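Local coordinates for peptidoglycan-recognition protein-LC (Drosophila melanogaster, PDB 1Z6I) that serves as a cell-surface pattern-recognition receptor that activates the imd/Relish innate immune pathway in response to bacterial peptidoglycan and lipopolysaccharide, at residues I17-L22 with W81-A86; L30-E35 with S99-G104; F67-D72 with S117-L122. One frame throughout, in Å; residues are numbered along the deposited sequence.

Contact 1: I17-L22 with W81-A86; sequences IPDLEL and WNKMGA
Lys83 leaves its backbone with CG anti to the carbonyl carbon, then bends about the CB-CG bond (chi2 -51°) and again about CG-CD, which brings NZ back to Ile17 O and Asp19 OD2. Asp19 likewise sets CG opposite its carbonyl carbon (chi1 -80°), presenting OD2 to the ammonium. NZ approaches Ile17 O nearly end-on; the modelled 2.5 Å between them is shorter than usual and should not be read as unusual strength. Asp19 OD2, 3.1 Å from NZ, completes a salt bridge that reaches the carboxylate from above its plane. Two backbone bonds hold Asp19 opposite Lys83 as a single beta bridge: Met84 N to Pro18 O, 3.0 Å, and Leu20 N to Asn82 O, 3.1 Å, the latter donor well above the carbonyl plane. Ile17 CG2 rests 3.6 Å from Met84 O, and the Pro18 and Met84 side chains cross at about a right angle, CG against CB. Leu22 CD2 touches Asn82 OD1, whose polar partner is Lys131 NZ. Two loops of the extracellular recognition domain are thus pinned together. One ammonium clasps main chain and side chain of the facing loop, and the charged half of the grip probably depends on Asp19 staying ionised.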
ATOM      1  N   ILE A  17      10.099  12.456   7.494  1.00 55.29           N
ATOM      2  CA  ILE A  17       8.850  11.754   7.748  1.00 54.72           C
ATOM      3  C   ILE A  17       8.926  11.054   9.101  1.00 53.94           C
ATOM      4  O   ILE A  17       9.925  10.408   9.405  1.00 53.81           O
ATOM      5  CB  ILE A  17       8.578  10.758   6.594  1.00 54.87           C
ATOM      6  CG1 ILE A  17       8.318  11.550   5.309  1.00 55.27           C
ATOM      7  CG2 ILE A  17       7.401   9.781   6.932  1.00 55.25           C
ATOM      8  CD1 ILE A  17       7.918  10.717   4.147  1.00 56.30           C
ATOM      9  N   PRO A  18       7.880  11.173   9.915  1.00 53.16           N
ATOM     10  CA  PRO A  18       7.891  10.563  11.247  1.00 52.75           C
ATOM     11  C   PRO A  18       7.960   9.035  11.199  1.00 52.93           C
ATOM     12  O   PRO A  18       7.530   8.406  10.218  1.00 52.45           O
ATOM     13  CB  PRO A  18       6.572  11.037  11.868  1.00 52.82           C
ATOM     14  CG  PRO A  18       5.694  11.396  10.720  1.00 53.02           C
ATOM     15  CD  PRO A  18       6.613  11.878   9.641  1.00 53.04           C
ATOM     16  N   ASP A  19       8.531   8.452  12.253  1.00 52.95           N
ATOM     17  CA  ASP A  19       8.589   7.009  12.383  1.00 53.22           C
ATOM     18  C   ASP A  19       7.215   6.499  12.832  1.00 52.77           C
ATOM     19  O   ASP A  19       6.396   7.252  13.353  1.00 52.34           O
ATOM     20  CB  ASP A  19       9.690   6.571  13.375  1.00 53.70           C
ATOM     21  CG  ASP A  19      11.094   6.566  12.754  1.00 55.37           C
ATOM     22  OD1 ASP A  19      12.079   6.514  13.519  1.00 57.74           O
ATOM     23  OD2 ASP A  19      11.325   6.603  11.528  1.00 57.38           O
ATOM     24  N   LEU A  20       6.999   5.210  12.602  1.00 52.46           N
ATOM     25  CA  LEU A  20       5.786   4.504  12.956  1.00 52.47           C
ATOM     26  C   LEU A  20       6.011   3.751  14.255  1.00 52.42           C
ATOM     27  O   LEU A  20       7.054   3.104  14.415  1.00 52.34           O
ATOM     28  CB  LEU A  20       5.481   3.467  11.872  1.00 52.58           C
ATOM     29  CG  LEU A  20       4.117   3.416  11.209  1.00 52.68           C
ATOM     30  CD1 LEU A  20       4.001   2.061  10.501  1.00 52.63           C
ATOM     31  CD2 LEU A  20       2.977   3.665  12.197  1.00 52.16           C
ATOM     32  N   GLU A  21       5.042   3.823  15.168  1.00 52.46           N
ATOM     33  CA  GLU A  21       5.024   2.938  16.327  1.00 52.65           C
ATOM     34  C   GLU A  21       4.816   1.508  15.849  1.00 51.96           C
ATOM     35  O   GLU A  21       3.818   1.224  15.204  1.00 52.02           O
ATOM     36  CB  GLU A  21       3.911   3.333  17.303  1.00 53.34           C
ATOM     37  CG  GLU A  21       3.426   2.217  18.232  1.00 55.54           C
ATOM     38  CD  GLU A  21       2.008   1.773  17.910  1.00 59.18           C
ATOM     39  OE1 GLU A  21       1.760   1.178  16.817  1.00 60.71           O
ATOM     40  OE2 GLU A  21       1.122   2.037  18.754  1.00 61.31           O
ATOM     41  N   LEU A  22       5.766   0.626  16.167  1.00 51.39           N
ATOM     42  CA  LEU A  22       5.663  -0.804  15.867  1.00 50.96           C
ATOM     43  C   LEU A  22       5.524  -1.646  17.145  1.00 50.18           C
ATOM     44  O   LEU A  22       6.038  -1.257  18.183  1.00 49.90           O
ATOM     45  CB  LEU A  22       6.920  -1.282  15.145  1.00 51.03           C
ATOM     46  CG  LEU A  22       7.188  -0.993  13.665  1.00 52.18           C
ATOM     47  CD1 LEU A  22       6.104  -0.157  12.979  1.00 51.05           C
ATOM     48  CD2 LEU A  22       8.584  -0.346  13.533  1.00 52.62           C
ATOM     49  N   TRP A  81       8.493  -0.156   6.148  1.00 45.28           N
ATOM     50  CA  TRP A  81       7.972  -0.717   7.394  1.00 45.24           C
ATOM     51  C   TRP A  81       7.880   0.290   8.529  1.00 45.46           C
ATOM     52  O   TRP A  81       6.958   0.242   9.345  1.00 45.13           O
ATOM     53  CB  TRP A  81       8.888  -1.835   7.895  1.00 44.95           C
ATOM     54  CG  TRP A  81       8.874  -3.065   7.094  1.00 43.55           C
ATOM     55  CD1 TRP A  81       9.945  -3.654   6.490  1.00 42.86           C
ATOM     56  CD2 TRP A  81       7.748  -3.902   6.818  1.00 42.49           C
ATOM     57  NE1 TRP A  81       9.552  -4.800   5.844  1.00 42.79           N
ATOM     58  CE2 TRP A  81       8.206  -4.975   6.028  1.00 42.38           C
ATOM     59  CE3 TRP A  81       6.396  -3.859   7.162  1.00 42.11           C
ATOM     60  CZ2 TRP A  81       7.367  -5.983   5.580  1.00 42.92           C
ATOM     61  CZ3 TRP A  81       5.564  -4.847   6.705  1.00 43.12           C
ATOM     62  CH2 TRP A  81       6.050  -5.903   5.923  1.00 43.41           C
ATOM     63  N   ASN A  82       8.859   1.181   8.566  1.00 45.87           N
ATOM     64  CA  ASN A  82       9.209   1.924   9.758  1.00 46.29           C
ATOM     65  C   ASN A  82       8.869   3.400   9.696  1.00 46.10           C
ATOM     66  O   ASN A  82       9.098   4.114  10.669  1.00 46.39           O
ATOM     67  CB  ASN A  82      10.709   1.750  10.015  1.00 46.77           C
ATOM     68  CG  ASN A  82      11.131   0.282  10.059  1.00 49.09           C
ATOM     69  OD1 ASN A  82      10.444  -0.556  10.645  1.00 51.31           O
ATOM     70  ND2 ASN A  82      12.255  -0.036   9.424  1.00 52.42           N
ATOM     71  N   LYS A  83       8.340   3.868   8.563  1.00 46.17           N
ATOM     72  CA  LYS A  83       7.905   5.258   8.428  1.00 46.00           C
ATOM     73  C   LYS A  83       6.384   5.320   8.380  1.00 45.60           C
ATOM     74  O   LYS A  83       5.722   4.342   8.036  1.00 45.39           O
ATOM     75  CB  LYS A  83       8.503   5.890   7.166  1.00 46.40           C
ATOM     76  CG  LYS A  83      10.013   6.159   7.220  1.00 48.01           C
ATOM     77  CD  LYS A  83      10.437   6.925   8.480  1.00 49.98           C
ATOM     78  CE  LYS A  83      11.634   7.823   8.245  1.00 51.72           C
ATOM     79  NZ  LYS A  83      11.851   8.787   9.365  1.00 52.63           N
ATOM     80  N   MET A  84       5.835   6.481   8.726  1.00 45.33           N
ATOM     81  CA  MET A  84       4.393   6.684   8.766  1.00 44.84           C
ATOM     82  C   MET A  84       3.852   7.004   7.374  1.00 44.84           C
ATOM     83  O   MET A  84       4.304   7.942   6.742  1.00 44.82           O
ATOM     84  CB  MET A  84       4.043   7.814   9.738  1.00 44.82           C
ATOM     85  CG  MET A  84       2.652   7.683  10.330  1.00 44.92           C
ATOM     86  SD  MET A  84       2.026   9.155  11.100  1.00 47.61           S
ATOM     87  CE  MET A  84       2.784   9.077  12.730  1.00 48.39           C
ATOM     88  N   GLY A  85       2.894   6.209   6.893  1.00 44.88           N
ATOM     89  CA  GLY A  85       2.200   6.498   5.645  1.00 44.83           C
ATOM     90  C   GLY A  85       1.270   7.697   5.776  1.00 45.01           C
ATOM     91  O   GLY A  85       1.008   8.160   6.889  1.00 45.14           O
ATOM     92  N   ALA A  86       0.803   8.217   4.643  1.00 44.93           N
ATOM     93  CA  ALA A  86      -0.208   9.271   4.621  1.00 45.23           C
ATOM     94  C   ALA A  86      -1.470   8.805   3.896  1.00 45.58           C
ATOM     95  O   ALA A  86      -2.279   9.617   3.477  1.00 45.61           O
ATOM     96  CB  ALA A  86       0.337  10.505   3.959  1.00 45.32           C
TER

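Contact 2: L30-E35 with S99-G104; sequences LPTNSE and SFAYIG
Leu30 spends both its backbone polar groups on the strand beside it: its N gives a hydrogen bond to Phe100 O (3.2 Å), and its O takes a nearly straight one from Tyr102 N (2.8 Å), so the two bonds straddle Ala101 as expected for parallel neighbours. Pro31, between the two bonding residues, lacks an N-H without cost to this pairing; the next donor is Thr32 N, 3.0 Å from Tyr102 O. Where the strands end, Gly104 O takes over as acceptor, receiving Asn33 N at 3.0 Å from above its carbonyl plane and Thr32 N only weakly. Thr32 CG2 lies over the same junction, 3.4 Å from Gly104 N and 3.6 Å from Ile103 CA. Gly104 adopts backbone angles at which a CB would jam against Ile103 O, and its CA makes a CH...O contact with Ser34 O. Ser34 OG holds the crowded position between its own N and carbonyl carbon (chi1 82°), from which it donates to Glu35 O at 2.8 Å. With an alanine in its place, Glu35 O would probably lose this donor and the turn be freer to shift against Ile103 CG2, 3.5 Å from that oxygen. Leu30 CD1 meets Ser99 CB, while Tyr102 brings its ring edge to Leu30 O and bonds through OH to Thr119 OG1. These are two neighbouring parallel strands inside the sheet of the amidase-like domain, with Thr32 and Ser34 leaning on Leu50 of helix 40-56. In this buried setting, main-chain donors and acceptors largely satisfy one another, and one glycine carbonyl serves one amide well and a second weakly where regular pairing stops.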
ATOM      1  N   LEU A  30      -5.614  -0.313  -0.308  1.00 47.45           N
ATOM      2  CA  LEU A  30      -6.083   0.829  -1.087  1.00 47.58           C
ATOM      3  C   LEU A  30      -5.796   0.605  -2.564  1.00 47.13           C
ATOM      4  O   LEU A  30      -4.770   0.027  -2.904  1.00 45.83           O
ATOM      5  CB  LEU A  30      -5.297   2.089  -0.716  1.00 47.75           C
ATOM      6  CG  LEU A  30      -5.350   2.672   0.682  1.00 48.87           C
ATOM      7  CD1 LEU A  30      -4.165   2.197   1.485  1.00 49.83           C
ATOM      8  CD2 LEU A  30      -5.366   4.201   0.588  1.00 49.49           C
ATOM      9  N   PRO A  31      -6.649   1.123  -3.444  1.00 47.48           N
ATOM     10  CA  PRO A  31      -6.305   1.191  -4.861  1.00 47.96           C
ATOM     11  C   PRO A  31      -5.444   2.427  -5.126  1.00 48.79           C
ATOM     12  O   PRO A  31      -5.601   3.475  -4.497  1.00 48.43           O
ATOM     13  CB  PRO A  31      -7.659   1.337  -5.530  1.00 47.58           C
ATOM     14  CG  PRO A  31      -8.435   2.151  -4.572  1.00 47.10           C
ATOM     15  CD  PRO A  31      -7.978   1.708  -3.195  1.00 47.61           C
ATOM     16  N   THR A  32      -4.554   2.292  -6.087  1.00 50.09           N
ATOM     17  CA  THR A  32      -3.637   3.357  -6.460  1.00 51.35           C
ATOM     18  C   THR A  32      -4.316   4.301  -7.461  1.00 52.01           C
ATOM     19  O   THR A  32      -3.920   5.454  -7.624  1.00 52.04           O
ATOM     20  CB  THR A  32      -2.361   2.701  -7.024  1.00 51.45           C
ATOM     21  OG1 THR A  32      -1.199   3.262  -6.399  1.00 53.46           O
ATOM     22  CG2 THR A  32      -2.191   2.935  -8.496  1.00 51.09           C
ATOM     23  N   ASN A  33      -5.356   3.788  -8.115  1.00 52.96           N
ATOM     24  CA  ASN A  33      -6.158   4.528  -9.093  1.00 53.78           C
ATOM     25  C   ASN A  33      -5.393   4.986 -10.331  1.00 54.24           C
ATOM     26  O   ASN A  33      -5.806   5.898 -11.033  1.00 54.94           O
ATOM     27  CB  ASN A  33      -6.901   5.682  -8.414  1.00 53.78           C
ATOM     28  CG  ASN A  33      -8.029   5.189  -7.532  1.00 54.41           C
ATOM     29  OD1 ASN A  33      -8.587   4.119  -7.766  1.00 55.92           O
ATOM     30  ND2 ASN A  33      -8.366   5.957  -6.513  1.00 56.68           N
ATOM     31  N   SER A  34      -4.292   4.310 -10.602  1.00 54.71           N
ATOM     32  CA  SER A  34      -3.518   4.526 -11.798  1.00 54.99           C
ATOM     33  C   SER A  34      -3.734   3.299 -12.665  1.00 55.63           C
ATOM     34  O   SER A  34      -4.521   2.411 -12.322  1.00 55.59           O
ATOM     35  CB  SER A  34      -2.034   4.689 -11.449  1.00 54.85           C
ATOM     36  OG  SER A  34      -1.402   3.437 -11.268  1.00 53.27           O
ATOM     37  N   GLU A  35      -3.030   3.259 -13.784  1.00 56.20           N
ATOM     38  CA  GLU A  35      -2.999   2.077 -14.618  1.00 57.05           C
ATOM     39  C   GLU A  35      -2.235   0.971 -13.904  1.00 57.37           C
ATOM     40  O   GLU A  35      -1.390   1.245 -13.060  1.00 57.43           O
ATOM     41  CB  GLU A  35      -2.331   2.403 -15.943  1.00 57.10           C
ATOM     42  CG  GLU A  35      -2.464   1.316 -16.986  1.00 58.09           C
ATOM     43  CD  GLU A  35      -1.879   1.733 -18.316  1.00 59.84           C
ATOM     44  OE1 GLU A  35      -1.995   0.935 -19.274  1.00 59.93           O
ATOM     45  OE2 GLU A  35      -1.307   2.853 -18.392  1.00 58.92           O
ATOM     46  N   SER A  99      -0.019   0.674   5.020  1.00 42.00           N
ATOM     47  CA  SER A  99      -0.786   0.629   3.782  1.00 42.12           C
ATOM     48  C   SER A  99      -0.112  -0.257   2.736  1.00 42.50           C
ATOM     49  O   SER A  99       1.075  -0.100   2.446  1.00 42.28           O
ATOM     50  CB  SER A  99      -1.038   2.026   3.197  1.00 42.06           C
ATOM     51  OG  SER A  99       0.120   2.842   3.146  1.00 42.30           O
ATOM     52  N   PHE A 100      -0.885  -1.215   2.218  1.00 42.72           N
ATOM     53  CA  PHE A 100      -0.555  -1.960   1.005  1.00 42.92           C
ATOM     54  C   PHE A 100      -1.393  -1.353  -0.125  1.00 43.31           C
ATOM     55  O   PHE A 100      -2.608  -1.527  -0.162  1.00 43.29           O
ATOM     56  CB  PHE A 100      -0.949  -3.437   1.146  1.00 42.92           C
ATOM     57  CG  PHE A 100      -0.107  -4.251   2.124  1.00 43.13           C
ATOM     58  CD1 PHE A 100       0.881  -3.686   2.910  1.00 42.83           C
ATOM     59  CD2 PHE A 100      -0.348  -5.615   2.251  1.00 44.54           C
ATOM     60  CE1 PHE A 100       1.614  -4.451   3.786  1.00 43.23           C
ATOM     61  CE2 PHE A 100       0.386  -6.391   3.125  1.00 44.92           C
ATOM     62  CZ  PHE A 100       1.371  -5.806   3.897  1.00 44.67           C
ATOM     63  N   ALA A 101      -0.760  -0.645  -1.051  1.00 43.95           N
ATOM     64  CA  ALA A 101      -1.499   0.005  -2.147  1.00 44.29           C
ATOM     65  C   ALA A 101      -1.401  -0.836  -3.400  1.00 44.34           C
ATOM     66  O   ALA A 101      -0.324  -1.239  -3.777  1.00 44.90           O
ATOM     67  CB  ALA A 101      -0.955   1.390  -2.405  1.00 44.18           C
ATOM     68  N   TYR A 102      -2.519  -1.090  -4.059  1.00 44.87           N
ATOM     69  CA  TYR A 102      -2.520  -1.982  -5.219  1.00 45.40           C
ATOM     70  C   TYR A 102      -2.503  -1.150  -6.490  1.00 45.93           C
ATOM     71  O   TYR A 102      -3.418  -0.362  -6.731  1.00 45.52           O
ATOM     72  CB  TYR A 102      -3.708  -2.959  -5.156  1.00 45.12           C
ATOM     73  CG  TYR A 102      -3.515  -3.943  -4.020  1.00 45.05           C
ATOM     74  CD1 TYR A 102      -3.040  -5.235  -4.254  1.00 45.27           C
ATOM     75  CD2 TYR A 102      -3.728  -3.551  -2.704  1.00 44.18           C
ATOM     76  CE1 TYR A 102      -2.825  -6.121  -3.202  1.00 45.05           C
ATOM     77  CE2 TYR A 102      -3.514  -4.425  -1.650  1.00 45.04           C
ATOM     78  CZ  TYR A 102      -3.065  -5.707  -1.902  1.00 44.85           C
ATOM     79  OH  TYR A 102      -2.847  -6.556  -0.847  1.00 44.27           O
ATOM     80  N   ILE A 103      -1.434  -1.324  -7.272  1.00 46.82           N
ATOM     81  CA  ILE A 103      -1.218  -0.577  -8.506  1.00 47.77           C
ATOM     82  C   ILE A 103      -2.299  -0.962  -9.499  1.00 49.12           C
ATOM     83  O   ILE A 103      -2.279  -2.050 -10.073  1.00 49.57           O
ATOM     84  CB  ILE A 103       0.207  -0.829  -9.108  1.00 47.58           C
ATOM     85  CG1 ILE A 103       1.300  -0.537  -8.078  1.00 46.27           C
ATOM     86  CG2 ILE A 103       0.439   0.064 -10.347  1.00 48.01           C
ATOM     87  CD1 ILE A 103       2.716  -0.797  -8.565  1.00 46.70           C
ATOM     88  N   GLY A 104      -3.269  -0.075  -9.650  1.00 50.81           N
ATOM     89  CA  GLY A 104      -4.364  -0.270 -10.572  1.00 52.03           C
ATOM     90  C   GLY A 104      -5.658   0.340 -10.068  1.00 53.56           C
ATOM     91  O   GLY A 104      -5.723   0.920  -8.997  1.00 53.56           O
TER

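Contact 3: F67-D72 with S117-L122; sequences FLIGGD and SVTRLL
Ile69 and Val118 meet tip to tip where helix 113-129 packs on one face of the sheet, the helix-on-sheet packing of the alpha/beta amidase-like fold of peptidoglycan-recognition proteins. The axes of strand 67-69 and helix segment 117-122 approach to 10.2 Å and run nearly antiparallel, at 151°. Apolar contacts carry the join. Ile69 offers both its branches: CG2, anti to the backbone N, comes within 3.4 Å of Val118 CG1, a tight methyl pair, while CG1 swings the other way and sends CD1 to Leu122 CD2 at 3.7 Å, the two side chains crossing obliquely. Leu122 reaches the strand because its CG also lies opposite its own N (chi1 -171°). Polar groups bring no hydrogen bond between the two segments. Thr119 crosses Ile69 at about a right angle, and Ile69 meets it only with a methyl, CD1. Thr119 OG1 bonds instead to Gln115 O and to Tyr102, while Ile69 O does reach the same helix one turn earlier, through Gln115 NE2. Backbone bonds serve the two elements differently. The helix is held by its own, Leu122 N to Val118 O at 2.8 Å closing the turn that presents both aliphatic residues, whereas the strand is held by bonds to strand 98-102. Around this patch Phe100, Val75 and Trp81 close in on Leu122, the last also standing edge-to-face with Phe67, so Leu122 is enclosed mostly by hydrocarbon. On the Phe67 side the approach is looser and oblique to the ring, with Leu122 CD2 4.3 Å from Phe67 CB.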
ATOM      1  N   PHE A  67       3.875   0.324   1.236  1.00 44.91           N
ATOM      2  CA  PHE A  67       4.214  -0.627   0.177  1.00 44.71           C
ATOM      3  C   PHE A  67       3.255  -0.513  -1.001  1.00 44.27           C
ATOM      4  O   PHE A  67       2.110  -0.092  -0.840  1.00 43.82           O
ATOM      5  CB  PHE A  67       4.193  -2.047   0.741  1.00 44.62           C
ATOM      6  CG  PHE A  67       5.232  -2.265   1.781  1.00 45.38           C
ATOM      7  CD1 PHE A  67       6.557  -2.436   1.413  1.00 45.32           C
ATOM      8  CD2 PHE A  67       4.906  -2.237   3.126  1.00 46.42           C
ATOM      9  CE1 PHE A  67       7.533  -2.598   2.362  1.00 45.86           C
ATOM     10  CE2 PHE A  67       5.881  -2.407   4.082  1.00 46.00           C
ATOM     11  CZ  PHE A  67       7.201  -2.582   3.698  1.00 45.95           C
ATOM     12  N   LEU A  68       3.739  -0.884  -2.181  1.00 44.02           N
ATOM     13  CA  LEU A  68       2.909  -0.950  -3.379  1.00 44.15           C
ATOM     14  C   LEU A  68       3.050  -2.329  -3.999  1.00 44.83           C
ATOM     15  O   LEU A  68       4.151  -2.829  -4.198  1.00 45.06           O
ATOM     16  CB  LEU A  68       3.288   0.130  -4.389  1.00 43.68           C
ATOM     17  CG  LEU A  68       3.058   1.556  -3.894  1.00 42.49           C
ATOM     18  CD1 LEU A  68       4.304   2.084  -3.236  1.00 41.81           C
ATOM     19  CD2 LEU A  68       2.629   2.475  -5.024  1.00 42.18           C
ATOM     20  N   ILE A  69       1.929  -2.952  -4.298  1.00 45.52           N
ATOM     21  CA  ILE A  69       1.952  -4.276  -4.865  1.00 46.45           C
ATOM     22  C   ILE A  69       1.568  -4.187  -6.348  1.00 46.97           C
ATOM     23  O   ILE A  69       0.493  -3.715  -6.704  1.00 46.50           O
ATOM     24  CB  ILE A  69       1.049  -5.186  -4.018  1.00 46.76           C
ATOM     25  CG1 ILE A  69       1.440  -5.003  -2.535  1.00 47.62           C
ATOM     26  CG2 ILE A  69       1.172  -6.628  -4.465  1.00 46.78           C
ATOM     27  CD1 ILE A  69       1.076  -6.136  -1.612  1.00 48.52           C
ATOM     28  N   GLY A  70       2.495  -4.607  -7.203  1.00 48.15           N
ATOM     29  CA  GLY A  70       2.310  -4.583  -8.642  1.00 48.82           C
ATOM     30  C   GLY A  70       1.665  -5.857  -9.154  1.00 49.51           C
ATOM     31  O   GLY A  70       1.804  -6.924  -8.552  1.00 49.46           O
ATOM     32  N   GLY A  71       0.987  -5.736 -10.293  1.00 50.16           N
ATOM     33  CA  GLY A  71       0.323  -6.854 -10.937  1.00 50.75           C
ATOM     34  C   GLY A  71       1.292  -7.927 -11.381  1.00 51.28           C
ATOM     35  O   GLY A  71       0.882  -9.042 -11.707  1.00 51.87           O
ATOM     36  N   ASP A  72       2.577  -7.582 -11.405  1.00 51.60           N
ATOM     37  CA  ASP A  72       3.646  -8.542 -11.649  1.00 51.80           C
ATOM     38  C   ASP A  72       3.987  -9.419 -10.434  1.00 51.93           C
ATOM     39  O   ASP A  72       4.924 -10.210 -10.487  1.00 52.35           O
ATOM     40  CB  ASP A  72       4.899  -7.798 -12.130  1.00 51.90           C
ATOM     41  CG  ASP A  72       5.542  -6.938 -11.044  1.00 52.92           C
ATOM     42  OD1 ASP A  72       4.822  -6.508 -10.104  1.00 54.13           O
ATOM     43  OD2 ASP A  72       6.762  -6.633 -11.065  1.00 50.72           O
ATOM     44  N   SER A 117      -1.297 -13.443  -3.972  1.00 59.62           N
ATOM     45  CA  SER A 117      -0.315 -14.358  -3.375  1.00 59.18           C
ATOM     46  C   SER A 117       0.747 -13.646  -2.568  1.00 58.43           C
ATOM     47  O   SER A 117       1.062 -14.049  -1.453  1.00 58.15           O
ATOM     48  CB  SER A 117       0.401 -15.171  -4.455  1.00 59.19           C
ATOM     49  OG  SER A 117      -0.499 -16.072  -5.053  1.00 60.10           O
ATOM     50  N   VAL A 118       1.321 -12.601  -3.150  1.00 57.82           N
ATOM     51  CA  VAL A 118       2.399 -11.875  -2.491  1.00 57.31           C
ATOM     52  C   VAL A 118       1.873 -11.034  -1.325  1.00 56.66           C
ATOM     53  O   VAL A 118       2.620 -10.707  -0.420  1.00 56.48           O
ATOM     54  CB  VAL A 118       3.227 -11.044  -3.503  1.00 57.31           C
ATOM     55  CG1 VAL A 118       2.512  -9.737  -3.893  1.00 57.77           C
ATOM     56  CG2 VAL A 118       4.620 -10.787  -2.961  1.00 57.22           C
ATOM     57  N   THR A 119       0.584 -10.716  -1.324  1.00 56.15           N
ATOM     58  CA  THR A 119      -0.003 -10.055  -0.165  1.00 56.01           C
ATOM     59  C   THR A 119       0.188 -10.940   1.073  1.00 56.43           C
ATOM     60  O   THR A 119       0.623 -10.447   2.116  1.00 56.07           O
ATOM     61  CB  THR A 119      -1.493  -9.726  -0.392  1.00 55.84           C
ATOM     62  OG1 THR A 119      -1.632  -8.741  -1.428  1.00 54.71           O
ATOM     63  CG2 THR A 119      -2.101  -9.059   0.836  1.00 55.50           C
ATOM     64  N   ARG A 120      -0.126 -12.236   0.937  1.00 56.84           N
ATOM     65  CA  ARG A 120       0.055 -13.231   2.010  1.00 56.92           C
ATOM     66  C   ARG A 120       1.506 -13.325   2.438  1.00 56.13           C
ATOM     67  O   ARG A 120       1.801 -13.283   3.630  1.00 56.55           O
ATOM     68  CB  ARG A 120      -0.399 -14.635   1.577  1.00 57.52           C
ATOM     69  CG  ARG A 120      -1.900 -14.839   1.431  1.00 59.92           C
ATOM     70  CD  ARG A 120      -2.282 -16.280   1.030  1.00 63.46           C
ATOM     71  NE  ARG A 120      -3.722 -16.556   1.112  1.00 65.66           N
ATOM     72  CZ  ARG A 120      -4.414 -16.703   2.247  1.00 68.29           C
ATOM     73  NH1 ARG A 120      -3.818 -16.596   3.435  1.00 68.41           N
ATOM     74  NH2 ARG A 120      -5.722 -16.955   2.193  1.00 69.81           N
ATOM     75  N   LEU A 121       2.413 -13.461   1.477  1.00 55.23           N
ATOM     76  CA  LEU A 121       3.843 -13.507   1.792  1.00 54.74           C
ATOM     77  C   LEU A 121       4.299 -12.238   2.523  1.00 54.03           C
ATOM     78  O   LEU A 121       5.102 -12.317   3.447  1.00 54.13           O
ATOM     79  CB  LEU A 121       4.691 -13.708   0.530  1.00 54.82           C
ATOM     80  CG  LEU A 121       4.541 -15.013  -0.266  1.00 55.50           C
ATOM     81  CD1 LEU A 121       5.602 -15.070  -1.374  1.00 55.49           C
ATOM     82  CD2 LEU A 121       4.629 -16.255   0.624  1.00 55.37           C
ATOM     83  N   LEU A 122       3.767 -11.088   2.118  1.00 53.31           N
ATOM     84  CA  LEU A 122       4.121  -9.799   2.706  1.00 52.92           C
ATOM     85  C   LEU A 122       3.613  -9.640   4.136  1.00 53.21           C
ATOM     86  O   LEU A 122       4.347  -9.181   5.003  1.00 52.64           O
ATOM     87  CB  LEU A 122       3.582  -8.653   1.843  1.00 52.57           C
ATOM     88  CG  LEU A 122       4.050  -7.242   2.204  1.00 51.45           C
ATOM     89  CD1 LEU A 122       5.556  -7.163   2.261  1.00 50.06           C
ATOM     90  CD2 LEU A 122       3.487  -6.219   1.212  1.00 51.66           C
TER

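From the N terminus, residues 17-22 come first, in the loop before strand 24-31, and contact 1 closes a long excursion by meeting the loop at 81-86. Residues 30-35, at the end of that strand, wait until 99-104 for contact 2, and residues 67-72 until the helix at 117-122 for contact 3. The first partners all precede the second partners in the same order, so every pair of contacts crosses and none nests. Contacts 2 and 3 share the sheet, strands 98-102 and 67-69 being paired there through a probable hydrogen bond of 2.9 Å from Ile69 N to Ala101 O. Contact 1 joins the peripheral loops and touches contact 3 through Trp81.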